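Local coordinates for periplasmic solute binding protein (Pectobacterium atrosepticum, PDB 4RY1) that probably binds a sugar in the periplasm and delivers it to an ABC-type transporter, at residues A[124-129]-A[146-151]; A[169-174]-A[210-215]; A[255-260]-A[264-269]. All blocks are in the same frame, centred on the assembly; numbering follows the deposited sequence.

Interaction 1. Residues A[124-129]-A[146-151]; sequences KTTWDN and PVFKQK
Trp127 sets CG anti to its own carbonyl carbon (chi1 -78°), and Phe148, through a skewed first torsion, extends from the neighbouring helix to meet the indole. The two helices, 124-130 and 138-152, belong to the helical layers of a periplasmic binding protein fold, and their segments cross almost perpendicularly (79°) with axes 10.7 Å apart. At that spacing large aromatic side chains are well suited to bridging the gap. The result is a T-shaped stack in which the edge of Phe148 is directed at one face of Trp127. The centroids of the phenyl and the indole six-membered ring lie 4.9 Å apart, with planes at 72°. Phe148 CZ is the leading atom: it stands over the indole 3.6 Å from Trp127 CD2 and nearly as near to Trp127 CE2, while Phe148 CE1 reaches toward Trp127 CE3. Trp127 NE1 bonds to the backbone oxygen of Ala244, which steadies the face that receives the phenyl edge and satisfies a buried polar atom. Thr126 serves two purposes. Its methyl CG2 comes to 3.8 Å from Phe148 CE2, whereas OG1, on the other branch, is bonded to Gly241 O; a residue with both a methyl and a hydroxyl suits this position between apolar packing and backbone. At the solvent-exposed margin a long, flexible lysine takes over from the rings. Lys151 CE approaches Asn129 O at 3.7 Å, and a water links the lysine ammonium to that backbone carbonyl: it donates to Asn129 O at 3.2 Å and accepts from Lys151 NZ at 3.0 Å.

Interaction 2. Residues A[169-174]-A[210-215]; sequences LDILTL and KKLVDS
Leu212 CD1 makes the nearest approach here, lying 3.7 Å from the branch methyl CG2 of Ile171. The two side chains run past each other in opposite directions, so they meet flank to flank through these methyls. A second, looser neighbour is Leu174, whose CD2 stands 4.4 Å from the same Leu212 CD1. Ile171 and Leu174 are three residues apart on one helix and therefore project on a common side, each with its CB directed toward the segment 210-215. In Ile171 the first torsion places CG2 anti to the backbone N, the orientation that presents this methyl to its partner. Branched aliphatic residues suit the site because it is wholly buried and apolar. The contact thus joins helix 169-183 to the end of helix 199-214 within the α/β architecture of a periplasmic binding protein. Helix 138-152 packs against both: its Leu141 and Phe142 touch Leu212, and its Trp138 touches Leu174. Farther out, hydroxyls support the backbone. Thr173 OG1 bonds to Leu169 O at 2.8 Å, approaching from the face of the carbonyl plane opposite Thr173 N; in the same manner Ser215 OG, 2.9 Å from Lys211 O, shares that oxygen with Ser215 N. On the exposed side of the second helix, Lys210 NZ forms a salt bridge at 2.9 Å with Asp214, one turn later, whose OD2 receives it on its syn lone pair.

Interaction 3. Residues A[255-260]-A[264-269]; sequences TYSSNM and AVLETG
Leu266 lays its CD1 methyl against the chain of Met260, 3.9 Å from CG, the two side chains crossing at about a right angle. The same methyl also touches Ser257, whose OG lies 4.0 Å away. That hydroxyl has its polar partner elsewhere, in the Ile253 carbonyl one turn back in its own helix; because this bond occupies it, a small serine can border an apolar methyl without an unmet polar demand. Met260 swings CG to the side of its backbone N, opposite the carbonyl carbon (chi1 -69°), and then bends at both following torsions, so that its unbranched chain folds compactly beside Leu266. Its CB also meets the methyl of Ala264 at 4.2 Å, where the small residue lets the two backbones come near, with CA atoms 6.4 Å apart. The underlying motif is a helix that leaves through a type I beta turn, spanning Ser257 to Met260, and doubles back into a strand after a short loop. Met260 N closes that turn on Ser257 O at 3.2 Å. A further bond, from Ser258 OG to Thr255 O at 2.7 Å, ties the start of the turn back to the helix, where the backbone bond from Ser258 N to the same oxygen is weak. Beyond the loop, strand 266-268 joins the mixed sheet by running antiparallel to strand 107-123, with backbone bonds linking Glu267 to Tyr122 and Gly269 to Met120. Leu266, just before Glu267, directs its CB at the segment 255-260, while its neighbour Val265 points away. Trp238 of helix 236-239 touches both Met260 and Leu266, and Leu346 of helix 346-356 adds to the apolar surroundings of Leu266 and Ser257.

All three contacts belong to the solute-binding protein proper, and interaction 1 touches both others. Its centre is 17 Å from that of interaction 3, and the helix that begins at Lys124 is tied to the segment leading into strand 266-268 by a probable hydrogen bond from Lys124 N to Val265 O, 2.9 Å. Toward interaction 2, 19 Å away between centres, Pro146 CD packs on Ser215 O at 3.1 Å. Interactions 2 and 3 do not touch; their nearest atoms are about 7 Å apart. Glycerol, probably from the crystallisation liquor, bonds to Lys124, Asp128 and Glu267, and a glycerol also lies about 4 Å from the Leu174 side chain.

Interaction 1. Residues A[124-129]-A[146-151]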
loop_
_atom_site.group_PDB
_atom_site.type_symbol
_atom_site.label_atom_id
_atom_site.label_comp_id
_atom_site.label_asym_id
_atom_site.label_seq_id
_atom_site.Cartn_x
_atom_site.Cartn_y
_atom_site.Cartn_z
ATOM N N LYS A 124 -10.836 -12.455 -14.106
ATOM C CA LYS A 124 -10.928 -12.761 -15.539
ATOM C C LYS A 124 -12.293 -13.315 -15.943
ATOM O O LYS A 124 -12.859 -12.948 -16.975
ATOM C CB LYS A 124 -9.851 -13.765 -15.925
ATOM C CG LYS A 124 -9.929 -14.220 -17.375
ATOM C CD LYS A 124 -8.866 -15.278 -17.674
ATOM C CE LYS A 124 -9.139 -16.085 -18.931
ATOM N NZ LYS A 124 -9.150 -15.200 -20.120
ATOM N N THR A 125 -12.805 -14.218 -15.122
ATOM C CA THR A 125 -14.062 -14.908 -15.422
ATOM C C THR A 125 -15.198 -13.901 -15.589
ATOM O O THR A 125 -15.958 -13.925 -16.552
ATOM C CB THR A 125 -14.397 -15.933 -14.329
ATOM O OG1 THR A 125 -13.291 -16.830 -14.182
ATOM C CG2 THR A 125 -15.653 -16.742 -14.667
ATOM N N THR A 126 -15.291 -12.995 -14.641
ATOM C CA THR A 126 -16.326 -11.957 -14.696
ATOM C C THR A 126 -16.230 -11.021 -15.918
ATOM O O THR A 126 -17.231 -10.760 -16.585
ATOM C CB THR A 126 -16.348 -11.138 -13.407
ATOM O OG1 THR A 126 -16.354 -12.034 -12.289
ATOM C CG2 THR A 126 -17.585 -10.272 -13.383
ATOM N N TRP A 127 -15.035 -10.504 -16.195
ATOM C CA TRP A 127 -14.828 -9.643 -17.373
ATOM C C TRP A 127 -15.182 -10.371 -18.688
ATOM O O TRP A 127 -15.823 -9.800 -19.581
ATOM C CB TRP A 127 -13.373 -9.129 -17.404
ATOM C CG TRP A 127 -13.143 -7.990 -16.425
ATOM C CD1 TRP A 127 -12.925 -8.094 -15.053
ATOM C CD2 TRP A 127 -13.173 -6.581 -16.718
ATOM N NE1 TRP A 127 -12.786 -6.847 -14.515
ATOM C CE2 TRP A 127 -12.940 -5.900 -15.498
ATOM C CE3 TRP A 127 -13.365 -5.822 -17.885
ATOM C CZ2 TRP A 127 -12.902 -4.515 -15.408
ATOM C CZ3 TRP A 127 -13.326 -4.426 -17.786
ATOM C CH2 TRP A 127 -13.094 -3.794 -16.550
ATOM N N ASP A 128 -14.767 -11.629 -18.782
ATOM C CA ASP A 128 -15.077 -12.505 -19.937
ATOM C C ASP A 128 -16.600 -12.737 -20.056
ATOM O O ASP A 128 -17.161 -12.659 -21.151
ATOM C CB ASP A 128 -14.338 -13.855 -19.833
ATOM C CG ASP A 128 -12.850 -13.752 -20.161
ATOM O OD1 ASP A 128 -12.408 -12.688 -20.647
ATOM O OD2 ASP A 128 -12.133 -14.747 -19.929
ATOM N N ASN A 129 -17.271 -12.978 -18.931
ATOM C CA ASN A 129 -18.741 -13.135 -18.925
ATOM C C ASN A 129 -19.483 -11.855 -19.359
ATOM O O ASN A 129 -20.505 -11.922 -20.033
ATOM C CB ASN A 129 -19.247 -13.615 -17.557
ATOM C CG ASN A 129 -18.835 -15.048 -17.237
ATOM O OD1 ASN A 129 -18.388 -15.806 -18.107
ATOM N ND2 ASN A 129 -19.026 -15.441 -15.985
ATOM N N PRO A 146 -21.549 0.312 -17.567
ATOM C CA PRO A 146 -22.912 0.056 -18.058
ATOM C C PRO A 146 -23.063 -1.294 -18.703
ATOM O O PRO A 146 -24.139 -1.905 -18.648
ATOM C CB PRO A 146 -23.107 1.145 -19.106
ATOM C CG PRO A 146 -22.265 2.267 -18.601
ATOM C CD PRO A 146 -21.036 1.596 -18.073
ATOM N N VAL A 147 -21.994 -1.763 -19.329
ATOM C CA VAL A 147 -22.009 -3.072 -19.952
ATOM C C VAL A 147 -22.135 -4.188 -18.895
ATOM O O VAL A 147 -22.941 -5.122 -19.032
ATOM C CB VAL A 147 -20.800 -3.299 -20.861
ATOM C CG1 VAL A 147 -20.831 -4.708 -21.405
ATOM C CG2 VAL A 147 -20.752 -2.286 -22.011
ATOM N N PHE A 148 -21.329 -4.100 -17.846
ATOM C CA PHE A 148 -21.455 -5.045 -16.722
ATOM C C PHE A 148 -22.894 -5.091 -16.202
ATOM O O PHE A 148 -23.480 -6.172 -16.025
ATOM C CB PHE A 148 -20.521 -4.650 -15.571
ATOM C CG PHE A 148 -19.158 -5.317 -15.617
ATOM C CD1 PHE A 148 -18.317 -5.189 -16.716
ATOM C CD2 PHE A 148 -18.699 -6.045 -14.528
ATOM C CE1 PHE A 148 -17.061 -5.806 -16.734
ATOM C CE2 PHE A 148 -17.454 -6.667 -14.536
ATOM C CZ PHE A 148 -16.625 -6.545 -15.641
ATOM N N LYS A 149 -23.427 -3.904 -15.947
ATOM C CA LYS A 149 -24.765 -3.727 -15.376
ATOM C C LYS A 149 -25.834 -4.361 -16.275
ATOM O O LYS A 149 -26.667 -5.136 -15.814
ATOM C CB LYS A 149 -25.070 -2.236 -15.192
ATOM C CG LYS A 149 -26.361 -1.966 -14.447
ATOM C CD LYS A 149 -26.685 -0.491 -14.380
ATOM C CE LYS A 149 -27.978 -0.322 -13.608
ATOM N NZ LYS A 149 -28.243 1.091 -13.251
ATOM N N GLN A 150 -25.778 -4.048 -17.562
ATOM C CA GLN A 150 -26.792 -4.538 -18.505
ATOM C C GLN A 150 -26.647 -6.042 -18.729
ATOM O O GLN A 150 -27.633 -6.795 -18.762
ATOM C CB GLN A 150 -26.705 -3.796 -19.844
ATOM C CG GLN A 150 -27.679 -4.308 -20.913
ATOM C CD GLN A 150 -29.145 -4.179 -20.520
ATOM O OE1 GLN A 150 -29.536 -3.255 -19.805
ATOM N NE2 GLN A 150 -29.967 -5.102 -21.008
ATOM N N LYS A 151 -25.412 -6.482 -18.887
ATOM C CA LYS A 151 -25.141 -7.855 -19.294
ATOM C C LYS A 151 -25.190 -8.858 -18.140
ATOM O O LYS A 151 -25.707 -9.972 -18.284
ATOM C CB LYS A 151 -23.804 -7.948 -20.029
ATOM C CG LYS A 151 -23.514 -9.349 -20.528
ATOM C CD LYS A 151 -23.090 -9.376 -21.981
ATOM C CE LYS A 151 -23.069 -10.805 -22.494
ATOM N NZ LYS A 151 -22.071 -10.991 -23.579
HETATM O O HOH W 1 -19.814 -12.949 -22.969
#

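Interaction 2. Residues A[169-174]-A[210-215]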
loop_
_atom_site.group_PDB
_atom_site.type_symbol
_atom_site.label_atom_id
_atom_site.label_comp_id
_atom_site.label_asym_id
_atom_site.label_seq_id
_atom_site.Cartn_x
_atom_site.Cartn_y
_atom_site.Cartn_z
ATOM N N LEU A 169 -9.002 5.233 0.500
ATOM C CA LEU A 169 -7.687 5.663 0.020
ATOM C C LEU A 169 -7.389 5.110 -1.371
ATOM O O LEU A 169 -6.743 5.769 -2.191
ATOM C CB LEU A 169 -6.585 5.210 0.980
ATOM C CG LEU A 169 -5.129 5.454 0.552
ATOM C CD1 LEU A 169 -4.829 6.918 0.306
ATOM C CD2 LEU A 169 -4.158 4.904 1.576
ATOM N N ASP A 170 -7.819 3.884 -1.650
ATOM C CA ASP A 170 -7.548 3.308 -2.984
ATOM C C ASP A 170 -8.086 4.184 -4.114
ATOM O O ASP A 170 -7.377 4.459 -5.080
ATOM C CB ASP A 170 -8.034 1.864 -3.153
ATOM C CG ASP A 170 -9.519 1.671 -2.934
ATOM O OD1 ASP A 170 -10.197 2.506 -2.312
ATOM O OD2 ASP A 170 -9.993 0.617 -3.366
ATOM N N ILE A 171 -9.333 4.631 -3.998
ATOM C CA ILE A 171 -9.916 5.438 -5.083
ATOM C C ILE A 171 -9.364 6.864 -5.059
ATOM O O ILE A 171 -9.201 7.461 -6.134
ATOM C CB ILE A 171 -11.453 5.405 -5.102
ATOM C CG1 ILE A 171 -11.972 3.962 -5.081
ATOM C CG2 ILE A 171 -11.996 6.171 -6.316
ATOM C CD1 ILE A 171 -11.505 3.068 -6.206
ATOM N N LEU A 172 -9.016 7.382 -3.886
ATOM C CA LEU A 172 -8.285 8.666 -3.817
ATOM C C LEU A 172 -6.992 8.567 -4.614
ATOM O O LEU A 172 -6.615 9.474 -5.348
ATOM C CB LEU A 172 -7.971 9.053 -2.384
ATOM C CG LEU A 172 -7.147 10.325 -2.205
ATOM C CD1 LEU A 172 -7.936 11.513 -2.697
ATOM C CD2 LEU A 172 -6.779 10.487 -0.739
ATOM N N THR A 173 -6.308 7.442 -4.455
ATOM C CA THR A 173 -5.018 7.237 -5.100
ATOM C C THR A 173 -5.203 7.035 -6.594
ATOM O O THR A 173 -4.417 7.506 -7.403
ATOM C CB THR A 173 -4.277 6.044 -4.469
ATOM O OG1 THR A 173 -4.161 6.280 -3.064
ATOM C CG2 THR A 173 -2.921 5.881 -5.076
ATOM N N LEU A 174 -6.262 6.328 -6.967
ATOM C CA LEU A 174 -6.608 6.155 -8.382
ATOM C C LEU A 174 -6.844 7.531 -9.055
ATOM O O LEU A 174 -6.347 7.808 -10.152
ATOM C CB LEU A 174 -7.849 5.278 -8.528
ATOM C CG LEU A 174 -8.212 4.818 -9.948
ATOM C CD1 LEU A 174 -7.202 3.837 -10.508
ATOM C CD2 LEU A 174 -9.606 4.206 -9.980
ATOM N N LYS A 210 -17.561 10.639 -8.710
ATOM C CA LYS A 210 -18.983 10.646 -9.005
ATOM C C LYS A 210 -19.195 9.909 -10.328
ATOM O O LYS A 210 -20.133 9.126 -10.479
ATOM C CB LYS A 210 -19.489 12.088 -9.040
ATOM C CG LYS A 210 -21.002 12.244 -8.966
ATOM C CD LYS A 210 -21.446 13.623 -9.435
ATOM C CE LYS A 210 -22.934 13.856 -9.207
ATOM N NZ LYS A 210 -23.827 13.043 -10.086
ATOM N N LYS A 211 -18.287 10.116 -11.274
ATOM C CA LYS A 211 -18.359 9.402 -12.550
ATOM C C LYS A 211 -18.192 7.891 -12.414
ATOM O O LYS A 211 -18.857 7.129 -13.075
ATOM C CB LYS A 211 -17.345 9.937 -13.564
ATOM C CG LYS A 211 -17.676 9.463 -14.976
ATOM C CD LYS A 211 -16.847 10.177 -16.024
ATOM C CE LYS A 211 -17.253 9.750 -17.424
ATOM N NZ LYS A 211 -16.408 10.414 -18.451
ATOM N N LEU A 212 -17.274 7.461 -11.563
ATOM C CA LEU A 212 -17.088 6.033 -11.335
ATOM C C LEU A 212 -18.386 5.393 -10.823
ATOM O O LEU A 212 -18.785 4.326 -11.282
ATOM C CB LEU A 212 -15.947 5.806 -10.337
ATOM C CG LEU A 212 -14.524 6.115 -10.826
ATOM C CD1 LEU A 212 -13.560 6.098 -9.659
ATOM C CD2 LEU A 212 -14.071 5.111 -11.863
ATOM N N VAL A 213 -19.025 6.081 -9.880
ATOM C CA VAL A 213 -20.289 5.616 -9.319
ATOM C C VAL A 213 -21.436 5.668 -10.342
ATOM O O VAL A 213 -22.122 4.661 -10.588
ATOM C CB VAL A 213 -20.665 6.383 -8.049
ATOM C CG1 VAL A 213 -22.070 6.030 -7.609
ATOM C CG2 VAL A 213 -19.688 6.021 -6.938
ATOM N N ASP A 214 -21.634 6.839 -10.934
ATOM C CA ASP A 214 -22.733 7.044 -11.889
ATOM C C ASP A 214 -22.638 6.088 -13.096
ATOM O O ASP A 214 -23.665 5.637 -13.634
ATOM C CB ASP A 214 -22.767 8.499 -12.364
ATOM C CG ASP A 214 -23.206 9.480 -11.279
ATOM O OD1 ASP A 214 -23.720 9.068 -10.215
ATOM O OD2 ASP A 214 -23.044 10.700 -11.513
ATOM N N SER A 215 -21.410 5.767 -13.503
ATOM C CA SER A 215 -21.132 4.816 -14.607
ATOM C C SER A 215 -21.173 3.316 -14.242
ATOM O O SER A 215 -20.929 2.471 -15.095
ATOM C CB SER A 215 -19.765 5.097 -15.259
ATOM O OG SER A 215 -19.674 6.408 -15.779
#

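Interaction 3. Residues A[255-260]-A[264-269]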
loop_
_atom_site.group_PDB
_atom_site.type_symbol
_atom_site.label_atom_id
_atom_site.label_comp_id
_atom_site.label_asym_id
_atom_site.label_seq_id
_atom_site.Cartn_x
_atom_site.Cartn_y
_atom_site.Cartn_z
ATOM N N THR A 255 -3.161 -11.183 0.422
ATOM C CA THR A 255 -4.313 -10.983 1.303
ATOM C C THR A 255 -5.644 -11.070 0.558
ATOM O O THR A 255 -6.601 -11.717 1.009
ATOM C CB THR A 255 -4.216 -9.640 2.034
ATOM O OG1 THR A 255 -3.004 -9.606 2.802
ATOM C CG2 THR A 255 -5.426 -9.425 2.932
ATOM N N TYR A 256 -5.741 -10.374 -0.573
ATOM C CA TYR A 256 -6.995 -10.399 -1.355
ATOM C C TYR A 256 -7.244 -11.714 -2.085
ATOM O O TYR A 256 -8.385 -12.051 -2.411
ATOM C CB TYR A 256 -7.116 -9.183 -2.304
ATOM C CG TYR A 256 -7.527 -7.963 -1.511
ATOM C CD1 TYR A 256 -6.632 -7.356 -0.656
ATOM C CD2 TYR A 256 -8.836 -7.466 -1.558
ATOM C CE1 TYR A 256 -6.991 -6.272 0.120
ATOM C CE2 TYR A 256 -9.216 -6.380 -0.771
ATOM C CZ TYR A 256 -8.283 -5.777 0.056
ATOM O OH TYR A 256 -8.591 -4.718 0.891
ATOM N N SER A 257 -6.177 -12.472 -2.304
ATOM C CA SER A 257 -6.275 -13.780 -2.918
ATOM C C SER A 257 -6.685 -14.860 -1.917
ATOM O O SER A 257 -7.184 -15.913 -2.312
ATOM C CB SER A 257 -4.924 -14.160 -3.529
ATOM O OG SER A 257 -4.666 -13.420 -4.703
ATOM N N SER A 258 -6.515 -14.561 -0.627
ATOM C CA SER A 258 -6.481 -15.580 0.446
ATOM C C SER A 258 -7.793 -16.360 0.585
ATOM O O SER A 258 -7.781 -17.557 0.852
ATOM C CB SER A 258 -6.059 -14.953 1.792
ATOM O OG SER A 258 -7.044 -14.073 2.343
ATOM N N ASN A 259 -8.919 -15.688 0.369
ATOM C CA ASN A 259 -10.242 -16.336 0.507
ATOM C C ASN A 259 -10.967 -16.619 -0.830
ATOM O O ASN A 259 -12.150 -16.987 -0.838
ATOM C CB ASN A 259 -11.134 -15.508 1.445
ATOM C CG ASN A 259 -10.474 -15.236 2.795
ATOM O OD1 ASN A 259 -9.956 -16.146 3.446
ATOM N ND2 ASN A 259 -10.507 -13.992 3.227
ATOM N N MET A 260 -10.272 -16.458 -1.959
ATOM C CA MET A 260 -10.879 -16.734 -3.277
ATOM C C MET A 260 -11.084 -18.254 -3.480
ATOM O O MET A 260 -10.242 -19.041 -3.022
ATOM C CB MET A 260 -10.010 -16.184 -4.424
ATOM C CG MET A 260 -9.925 -14.661 -4.572
ATOM S SD MET A 260 -11.471 -13.712 -4.546
ATOM C CE MET A 260 -12.228 -13.932 -6.079
ATOM N N ALA A 264 -11.038 -19.752 -9.067
ATOM C CA ALA A 264 -11.069 -18.342 -9.449
ATOM C C ALA A 264 -9.769 -17.967 -10.171
ATOM O O ALA A 264 -8.705 -18.506 -9.874
ATOM C CB ALA A 264 -11.286 -17.449 -8.245
ATOM N N VAL A 265 -9.879 -17.050 -11.120
ATOM C CA VAL A 265 -8.724 -16.564 -11.880
ATOM C C VAL A 265 -8.630 -15.051 -11.746
ATOM O O VAL A 265 -9.445 -14.319 -12.321
ATOM C CB VAL A 265 -8.798 -16.939 -13.374
ATOM C CG1 VAL A 265 -7.605 -16.345 -14.129
ATOM C CG2 VAL A 265 -8.840 -18.458 -13.544
ATOM N N LEU A 266 -7.619 -14.619 -10.989
ATOM C CA LEU A 266 -7.246 -13.210 -10.863
ATOM C C LEU A 266 -6.005 -12.942 -11.733
ATOM O O LEU A 266 -5.076 -13.750 -11.747
ATOM C CB LEU A 266 -6.966 -12.846 -9.403
ATOM C CG LEU A 266 -8.175 -12.944 -8.462
ATOM C CD1 LEU A 266 -7.748 -12.550 -7.062
ATOM C CD2 LEU A 266 -9.384 -12.113 -8.888
ATOM N N GLU A 267 -6.013 -11.814 -12.438
ATOM C CA GLU A 267 -4.931 -11.412 -13.329
ATOM C C GLU A 267 -4.540 -9.953 -13.163
ATOM O O GLU A 267 -5.350 -9.095 -12.823
ATOM C CB GLU A 267 -5.324 -11.613 -14.799
ATOM C CG GLU A 267 -5.739 -13.012 -15.182
ATOM C CD GLU A 267 -5.970 -13.139 -16.680
ATOM O OE1 GLU A 267 -6.684 -12.282 -17.260
ATOM O OE2 GLU A 267 -5.424 -14.099 -17.270
ATOM N N THR A 268 -3.269 -9.685 -13.437
ATOM C CA THR A 268 -2.757 -8.330 -13.502
ATOM C C THR A 268 -3.328 -7.644 -14.758
ATOM O O THR A 268 -3.344 -8.234 -15.833
ATOM C CB THR A 268 -1.205 -8.311 -13.480
ATOM O OG1 THR A 268 -0.732 -6.961 -13.394
ATOM C CG2 THR A 268 -0.614 -8.974 -14.701
ATOM N N GLY A 269 -3.828 -6.425 -14.593
ATOM C CA GLY A 269 -4.483 -5.669 -15.663
ATOM C C GLY A 269 -3.672 -4.473 -16.155
ATOM O O GLY A 269 -2.771 -3.997 -15.476
#